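Local coordinates for uncharacterized protein (Pectobacterium carotovorum, PDB 2PH0) that probably binds heme and carries it in the cytosol during heme utilization, at residues M3-L8 / V32-T37; Q50-I55 / V61-H66. One frame throughout, in Å; residues are numbered along the deposited sequence.

Contact 1 of 2, residues M3-L8 / V32-T37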
HETATM    1  N   MSE B   3      32.106   6.269   7.517  1.00 28.70           N
HETATM    2  CA  MSE B   3      31.466   7.073   6.480  1.00 28.99           C
HETATM    3  C   MSE B   3      30.104   7.545   6.982  1.00 29.18           C
HETATM    4  O   MSE B   3      29.282   6.731   7.402  1.00 25.91           O
HETATM    5  CB  MSE B   3      31.298   6.226   5.221  1.00 30.37           C
HETATM    6  CG  MSE B   3      30.580   6.902   4.072  1.00 34.08           C
HETATM    7 SE   MSE B   3      30.589   5.728   2.537  1.00 45.01          SE
HETATM    8  CE  MSE B   3      29.405   4.358   3.215  1.00 35.63           C
ATOM      9  N   THR B   4      29.874   8.856   6.942  1.00 23.99           N
ATOM     10  CA  THR B   4      28.613   9.427   7.411  1.00 22.43           C
ATOM     11  C   THR B   4      27.524   9.298   6.361  1.00 24.72           C
ATOM     12  O   THR B   4      27.808   9.147   5.179  1.00 18.90           O
ATOM     13  CB  THR B   4      28.751  10.925   7.738  1.00 20.71           C
ATOM     14  OG1 THR B   4      28.994  11.655   6.528  1.00 22.56           O
ATOM     15  CG2 THR B   4      29.900  11.155   8.713  1.00 25.37           C
ATOM     16  N   LEU B   5      26.273   9.355   6.804  1.00 21.12           N
ATOM     17  CA  LEU B   5      25.147   9.267   5.891  1.00 20.36           C
ATOM     18  C   LEU B   5      25.281  10.313   4.784  1.00 22.42           C
ATOM     19  O   LEU B   5      25.024  10.045   3.610  1.00 17.52           O
ATOM     20  CB  LEU B   5      23.848   9.502   6.668  1.00 21.43           C
ATOM     21  CG  LEU B   5      22.522   9.512   5.908  1.00 19.94           C
ATOM     22  CD1 LEU B   5      22.331   8.187   5.174  1.00 21.62           C
ATOM     23  CD2 LEU B   5      21.385   9.747   6.894  1.00 18.77           C
ATOM     24  N   ASN B   6      25.680  11.519   5.168  1.00 21.61           N
ATOM     25  CA  ASN B   6      25.824  12.589   4.198  1.00 24.34           C
ATOM     26  C   ASN B   6      26.890  12.257   3.153  1.00 21.63           C
ATOM     27  O   ASN B   6      26.685  12.475   1.968  1.00 19.02           O
ATOM     28  CB  ASN B   6      26.167  13.894   4.913  1.00 27.97           C
ATOM     29  CG  ASN B   6      25.709  15.112   4.143  1.00 38.51           C
ATOM     30  OD1 ASN B   6      26.458  15.679   3.346  1.00 40.19           O
ATOM     31  ND2 ASN B   6      24.460  15.514   4.367  1.00 34.47           N
ATOM     32  N   GLU B   7      28.022  11.722   3.595  1.00 23.20           N
ATOM     33  CA  GLU B   7      29.096  11.376   2.667  1.00 22.31           C
ATOM     34  C   GLU B   7      28.680  10.256   1.721  1.00 22.93           C
ATOM     35  O   GLU B   7      29.052  10.250   0.546  1.00 23.77           O
ATOM     36  CB  GLU B   7      30.344  10.959   3.440  1.00 22.64           C
ATOM     37  CG  GLU B   7      30.929  12.070   4.298  1.00 34.86           C
ATOM     38  CD  GLU B   7      32.111  11.604   5.119  1.00 35.97           C
ATOM     39  OE1 GLU B   7      31.997  10.541   5.765  1.00 31.95           O
ATOM     40  OE2 GLU B   7      33.150  12.301   5.126  1.00 42.87           O
ATOM     41  N   LEU B   8      27.910   9.301   2.231  1.00 21.02           N
ATOM     42  CA  LEU B   8      27.462   8.196   1.399  1.00 18.54           C
ATOM     43  C   LEU B   8      26.541   8.688   0.290  1.00 18.55           C
ATOM     44  O   LEU B   8      26.674   8.290  -0.866  1.00 22.97           O
ATOM     45  CB  LEU B   8      26.714   7.150   2.239  1.00 16.46           C
ATOM     46  CG  LEU B   8      26.016   6.073   1.404  1.00 16.39           C
ATOM     47  CD1 LEU B   8      27.059   5.292   0.610  1.00 21.32           C
ATOM     48  CD2 LEU B   8      25.219   5.149   2.310  1.00 21.96           C
ATOM     49  N   VAL B  32      16.382  10.934   3.138  1.00 17.68           N
ATOM     50  CA  VAL B  32      15.966  11.881   2.104  1.00 16.57           C
ATOM     51  C   VAL B  32      16.363  13.316   2.425  1.00 21.43           C
ATOM     52  O   VAL B  32      16.783  14.073   1.541  1.00 18.54           O
ATOM     53  CB  VAL B  32      14.445  11.781   1.878  1.00 19.41           C
ATOM     54  CG1 VAL B  32      13.959  12.885   0.949  1.00 16.36           C
ATOM     55  CG2 VAL B  32      14.127  10.415   1.284  1.00 14.99           C
ATOM     56  N   GLU B  33      16.237  13.673   3.698  1.00 15.10           N
ATOM     57  CA  GLU B  33      16.572  14.999   4.201  1.00 22.45           C
ATOM     58  C   GLU B  33      18.065  15.277   4.032  1.00 22.66           C
ATOM     59  O   GLU B  33      18.495  16.434   3.984  1.00 22.33           O
ATOM     60  CB  GLU B  33      16.181  15.059   5.682  1.00 19.78           C
ATOM     61  CG  GLU B  33      16.464  16.343   6.409  1.00 27.67           C
ATOM     62  CD  GLU B  33      15.865  16.329   7.803  1.00 30.28           C
ATOM     63  OE1 GLU B  33      16.239  15.443   8.611  1.00 30.03           O
ATOM     64  OE2 GLU B  33      15.014  17.198   8.088  1.00 38.98           O
ATOM     65  N   ALA B  34      18.846  14.207   3.941  1.00 19.12           N
ATOM     66  CA  ALA B  34      20.293  14.315   3.792  1.00 24.54           C
ATOM     67  C   ALA B  34      20.772  14.278   2.343  1.00 22.49           C
ATOM     68  O   ALA B  34      21.966  14.421   2.082  1.00 21.49           O
ATOM     69  CB  ALA B  34      20.969  13.207   4.577  1.00 23.97           C
ATOM     70  N   LEU B  35      19.857  14.080   1.400  1.00 16.57           N
ATOM     71  CA  LEU B  35      20.243  14.031  -0.010  1.00 13.08           C
ATOM     72  C   LEU B  35      20.743  15.370  -0.510  1.00 17.87           C
ATOM     73  O   LEU B  35      20.399  16.417   0.036  1.00 17.91           O
ATOM     74  CB  LEU B  35      19.059  13.620  -0.894  1.00 13.25           C
ATOM     75  CG  LEU B  35      18.611  12.162  -0.890  1.00 17.72           C
ATOM     76  CD1 LEU B  35      17.172  12.067  -1.412  1.00 14.04           C
ATOM     77  CD2 LEU B  35      19.569  11.336  -1.736  1.00 22.99           C
ATOM     78  N   PRO B  36      21.594  15.346  -1.545  1.00 14.22           N
ATOM     79  CA  PRO B  36      22.125  16.585  -2.123  1.00 18.39           C
ATOM     80  C   PRO B  36      20.915  17.381  -2.608  1.00 17.24           C
ATOM     81  O   PRO B  36      19.982  16.797  -3.167  1.00 21.68           O
ATOM     82  CB  PRO B  36      22.965  16.077  -3.285  1.00 16.13           C
ATOM     83  CG  PRO B  36      23.519  14.793  -2.746  1.00 16.80           C
ATOM     84  CD  PRO B  36      22.290  14.167  -2.093  1.00 15.98           C
ATOM     85  N   THR B  37      20.914  18.694  -2.416  1.00 15.25           N
ATOM     86  CA  THR B  37      19.764  19.477  -2.848  1.00 16.58           C
ATOM     87  C   THR B  37      19.540  19.427  -4.347  1.00 15.41           C
ATOM     88  O   THR B  37      18.444  19.723  -4.817  1.00 15.08           O
ATOM     89  CB  THR B  37      19.867  20.960  -2.424  1.00 21.72           C
ATOM     90  OG1 THR B  37      21.038  21.548  -2.996  1.00 17.67           O
ATOM     91  CG2 THR B  37      19.910  21.077  -0.909  1.00 20.07           C
TER
HETATM   92  O   HOH W   1      24.830  14.205   0.430  1.00 31.42           O
HETATM   93  O   HOH W   2      23.675  16.194   1.399  1.00 43.19           O
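Leu5 and Asn6 both meet Ala34, and both carry CG anti to the backbone N. In Leu5 (chi1 178°) this sends the isobutyl end toward Ala34, where CD2 lies 4.2 Å from Ala34 CB. In Asn6 (chi1 -153°) it swings the amide across from the side of its helix. Asn6 ND2 then stands 3.6 Å from Ala34 O, too far for a direct bond. Ala34 thus receives a methyl of Leu5 and the amide nitrogen of Asn6 at its own methyl, with ND2 also near its carbonyl.

Two waters make up the distance. One donates to Ala34 O at 2.6 Å and accepts a weak bond from Asn6 ND2. The other donates to Asn6 O, 3.0 Å away, and weakly to Ala34 O. Side chain and backbone of Asn6 are therefore each joined by water to the same carbonyl.

Thr4, at the N-cap of helix 5-10, forms a capping box with Glu7. Glu7 N donates to Thr4 OG1 over 3.1 Å. In return Thr4 N donates to Glu7 OE1 over 3.0 Å, and that bond is nearly straight (175°). The carboxylate oxygen is met on its anti side. Leu5 also touches Ile20 of helix 17-23. The CB of Leu35 points away from the contact, and its side chain touches Cys40 and Ile111 of the six-stranded sheet.

The contact joins the N-terminal helix to segment 32-37 at the protein surface. Its apolar part is small. The chemistry implies a wet junction, with one methyl contact and a carbonyl bridged to Asn6 through water.

Contact 2 of 2, residues Q50-I55 / V61-H66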
ATOM      1  N   GLN B  50      -2.400  20.435  -2.587  1.00 21.72           N
ATOM      2  CA  GLN B  50      -1.873  21.147  -3.737  1.00 26.65           C
ATOM      3  C   GLN B  50      -1.083  20.161  -4.589  1.00 25.07           C
ATOM      4  O   GLN B  50      -1.231  20.108  -5.812  1.00 26.14           O
ATOM      5  CB  GLN B  50      -0.953  22.270  -3.263  1.00 27.24           C
ATOM      6  CG  GLN B  50      -0.448  23.180  -4.368  1.00 38.58           C
ATOM      7  CD  GLN B  50       0.480  24.251  -3.837  1.00 45.50           C
ATOM      8  OE1 GLN B  50       0.171  24.914  -2.848  1.00 47.64           O
ATOM      9  NE2 GLN B  50       1.621  24.430  -4.494  1.00 44.63           N
ATOM     10  N   VAL B  51      -0.244  19.376  -3.924  1.00 20.66           N
ATOM     11  CA  VAL B  51       0.583  18.388  -4.603  1.00 16.82           C
ATOM     12  C   VAL B  51      -0.230  17.277  -5.263  1.00 19.67           C
ATOM     13  O   VAL B  51      -0.047  16.984  -6.439  1.00 17.16           O
ATOM     14  CB  VAL B  51       1.602  17.773  -3.614  1.00 13.22           C
ATOM     15  CG1 VAL B  51       2.297  16.551  -4.241  1.00 16.72           C
ATOM     16  CG2 VAL B  51       2.621  18.827  -3.218  1.00 17.22           C
ATOM     17  N   TRP B  52      -1.140  16.661  -4.516  1.00 19.93           N
ATOM     18  CA  TRP B  52      -1.942  15.583  -5.071  1.00 20.91           C
ATOM     19  C   TRP B  52      -2.805  16.021  -6.255  1.00 20.11           C
ATOM     20  O   TRP B  52      -2.833  15.347  -7.284  1.00 20.03           O
ATOM     21  CB  TRP B  52      -2.827  14.970  -3.980  1.00 22.01           C
ATOM     22  CG  TRP B  52      -3.564  13.756  -4.436  1.00 19.45           C
ATOM     23  CD1 TRP B  52      -4.719  13.722  -5.163  1.00 22.96           C
ATOM     24  CD2 TRP B  52      -3.173  12.394  -4.240  1.00 23.60           C
ATOM     25  NE1 TRP B  52      -5.069  12.420  -5.434  1.00 20.71           N
ATOM     26  CE2 TRP B  52      -4.138  11.585  -4.877  1.00 22.68           C
ATOM     27  CE3 TRP B  52      -2.096  11.776  -3.587  1.00 25.38           C
ATOM     28  CZ2 TRP B  52      -4.063  10.190  -4.882  1.00 22.86           C
ATOM     29  CZ3 TRP B  52      -2.024  10.386  -3.593  1.00 18.53           C
ATOM     30  CH2 TRP B  52      -3.001   9.610  -4.237  1.00 30.46           C
ATOM     31  N   ASP B  53      -3.511  17.139  -6.110  1.00 24.74           N
ATOM     32  CA  ASP B  53      -4.367  17.629  -7.188  1.00 25.89           C
ATOM     33  C   ASP B  53      -3.575  17.842  -8.473  1.00 25.70           C
ATOM     34  O   ASP B  53      -4.044  17.513  -9.561  1.00 25.91           O
ATOM     35  CB  ASP B  53      -5.053  18.940  -6.784  1.00 30.34           C
ATOM     36  CG  ASP B  53      -6.174  18.726  -5.783  1.00 35.80           C
ATOM     37  OD1 ASP B  53      -7.037  17.863  -6.043  1.00 41.90           O
ATOM     38  OD2 ASP B  53      -6.199  19.421  -4.748  1.00 37.57           O
ATOM     39  N   THR B  54      -2.369  18.386  -8.335  1.00 27.99           N
ATOM     40  CA  THR B  54      -1.510  18.640  -9.488  1.00 24.36           C
ATOM     41  C   THR B  54      -1.075  17.344 -10.175  1.00 21.97           C
ATOM     42  O   THR B  54      -1.219  17.201 -11.391  1.00 21.26           O
ATOM     43  CB  THR B  54      -0.260  19.427  -9.073  1.00 25.72           C
ATOM     44  OG1 THR B  54      -0.659  20.637  -8.422  1.00 23.78           O
ATOM     45  CG2 THR B  54       0.581  19.774 -10.292  1.00 25.56           C
ATOM     46  N   ILE B  55      -0.558  16.394  -9.402  1.00 17.82           N
ATOM     47  CA  ILE B  55      -0.112  15.139  -9.990  1.00 14.70           C
ATOM     48  C   ILE B  55      -1.284  14.460 -10.686  1.00 18.01           C
ATOM     49  O   ILE B  55      -1.115  13.795 -11.712  1.00 18.28           O
ATOM     50  CB  ILE B  55       0.497  14.188  -8.921  1.00 16.39           C
ATOM     51  CG1 ILE B  55       1.661  14.875  -8.207  1.00 14.34           C
ATOM     52  CG2 ILE B  55       0.992  12.900  -9.589  1.00 16.40           C
ATOM     53  CD1 ILE B  55       2.171  14.125  -6.976  1.00 16.18           C
ATOM     54  N   VAL B  61       0.915   7.525 -13.903  1.00 16.13           N
ATOM     55  CA  VAL B  61       2.085   7.494 -13.032  1.00 18.87           C
ATOM     56  C   VAL B  61       2.040   6.145 -12.328  1.00 18.70           C
ATOM     57  O   VAL B  61       1.129   5.349 -12.564  1.00 18.12           O
ATOM     58  CB  VAL B  61       2.037   8.628 -11.972  1.00 14.00           C
ATOM     59  CG1 VAL B  61       2.191   9.983 -12.639  1.00 19.05           C
ATOM     60  CG2 VAL B  61       0.729   8.575 -11.209  1.00 14.34           C
ATOM     61  N   THR B  62       3.032   5.870 -11.487  1.00 15.55           N
ATOM     62  CA  THR B  62       3.059   4.609 -10.757  1.00 15.45           C
ATOM     63  C   THR B  62       3.041   4.904  -9.267  1.00 20.30           C
ATOM     64  O   THR B  62       3.991   5.491  -8.741  1.00 17.91           O
ATOM     65  CB  THR B  62       4.330   3.789 -11.071  1.00 19.20           C
ATOM     66  OG1 THR B  62       4.325   3.386 -12.450  1.00 18.66           O
ATOM     67  CG2 THR B  62       4.385   2.554 -10.191  1.00 15.25           C
ATOM     68  N   LEU B  63       1.958   4.528  -8.588  1.00 16.76           N
ATOM     69  CA  LEU B  63       1.871   4.744  -7.144  1.00 18.39           C
ATOM     70  C   LEU B  63       2.394   3.468  -6.505  1.00 17.80           C
ATOM     71  O   LEU B  63       2.013   2.369  -6.900  1.00 16.38           O
ATOM     72  CB  LEU B  63       0.427   5.013  -6.705  1.00 19.91           C
ATOM     73  CG  LEU B  63       0.273   5.288  -5.202  1.00 22.02           C
ATOM     74  CD1 LEU B  63      -0.888   6.236  -4.960  1.00 33.86           C
ATOM     75  CD2 LEU B  63       0.066   3.977  -4.460  1.00 26.12           C
ATOM     76  N   ILE B  64       3.272   3.613  -5.523  1.00 15.23           N
ATOM     77  CA  ILE B  64       3.884   2.458  -4.883  1.00 15.02           C
ATOM     78  C   ILE B  64       3.809   2.516  -3.371  1.00 17.27           C
ATOM     79  O   ILE B  64       4.011   3.575  -2.771  1.00 17.80           O
ATOM     80  CB  ILE B  64       5.388   2.357  -5.259  1.00 17.26           C
ATOM     81  CG1 ILE B  64       5.544   2.143  -6.763  1.00 15.09           C
ATOM     82  CG2 ILE B  64       6.059   1.226  -4.477  1.00 16.98           C
ATOM     83  CD1 ILE B  64       6.990   2.132  -7.228  1.00 25.16           C
ATOM     84  N   SER B  65       3.493   1.372  -2.770  1.00 13.13           N
ATOM     85  CA  SER B  65       3.460   1.231  -1.323  1.00 14.72           C
ATOM     86  C   SER B  65       4.703   0.382  -1.084  1.00 20.51           C
ATOM     87  O   SER B  65       4.809  -0.717  -1.621  1.00 19.96           O
ATOM     88  CB  SER B  65       2.230   0.452  -0.867  1.00 19.23           C
ATOM     89  OG  SER B  65       2.292   0.254   0.534  1.00 26.33           O
ATOM     90  N   HIS B  66       5.641   0.882  -0.288  1.00 18.46           N
ATOM     91  CA  HIS B  66       6.876   0.145  -0.063  1.00 25.25           C
ATOM     92  C   HIS B  66       7.165  -0.106   1.408  1.00 26.28           C
ATOM     93  O   HIS B  66       7.434   0.827   2.167  1.00 24.70           O
ATOM     94  CB  HIS B  66       8.042   0.911  -0.697  1.00 22.91           C
ATOM     95  CG  HIS B  66       9.336   0.158  -0.704  1.00 29.38           C
ATOM     96  ND1 HIS B  66       9.816  -0.512   0.401  1.00 31.72           N
ATOM     97  CD2 HIS B  66      10.262  -0.015  -1.678  1.00 26.84           C
ATOM     98  CE1 HIS B  66      10.979  -1.067   0.107  1.00 33.07           C
ATOM     99  NE2 HIS B  66      11.271  -0.781  -1.149  1.00 39.02           N
TER
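Trp52 of helix 48-55 meets Leu63 of strand 60-66. Ile55, one helical turn after Trp52, meets Val61, two residues before Leu63. Apolar packing accounts for the whole contact between the two segments. Trp52 CG is anti to the backbone N (chi1 -173°), which carries the indole out from the side of the helix toward the strand. The six-membered end of the ring does the touching. Its CH2 atom lies 4.0 Å from Leu63 CD1, and the methyl comes in obliquely. The two side chains cross at about a right angle. The second pair is looser, with Ile55 CG2 4.4 Å from Val61 CG1. Here branched side chains meet methyl to methyl, and both CB atoms point toward the opposite segment. Ile136 of the neighbouring strand touches both Ile55 and Val61, and Leu78 packs on both Trp52 and Ile55.

Aromatic and polar contacts fix the indole from outside. Phe88 meets its ring edge-to-face. Trp52 NE1 donates to Pro79 O, so the buried N-H is satisfied.

Hydrogen bonds hold the helix itself. Gln50 O accepts from Thr54 N at 3.3 Å and from Thr54 OG1 at 2.7 Å. The two donors reach it from opposite faces of the carbonyl plane. The hydroxyl of Thr54 is thereby turned back onto its own helix.

On the strand, Leu63 also packs on Leu72 of the second subunit, so this part of the strand belongs to the interface between the two chains. The contact seats helix 48-55 against the six-stranded sheet in the protein core. Its chemistry implies cohesion by burial of hydrocarbon, with the one polar atom of the indole bonded to a backbone carbonyl.

Overall arrangement
From the N terminus the chain forms helix 5-10, then helices 17-23 and 28-33. Contact 1 closes a largely helical span of 23 residues at the surface. The chain then enters the six-stranded sheet by edge strand 40-44 and goes on to helix 48-55. Contact 2 closes a much shorter connection of five residues between its segments, the last already in strand 60-66. The two contacts are in series and neither nest nor cross. The centres of contact 1 and contact 2 are about 24 Å apart, and the nearest atoms of contact 1 and contact 2 are about 11 Å apart. Contact 1 ties the N-terminal helix to segment 32-37 at the periphery, while contact 2 ties helix to sheet in the core.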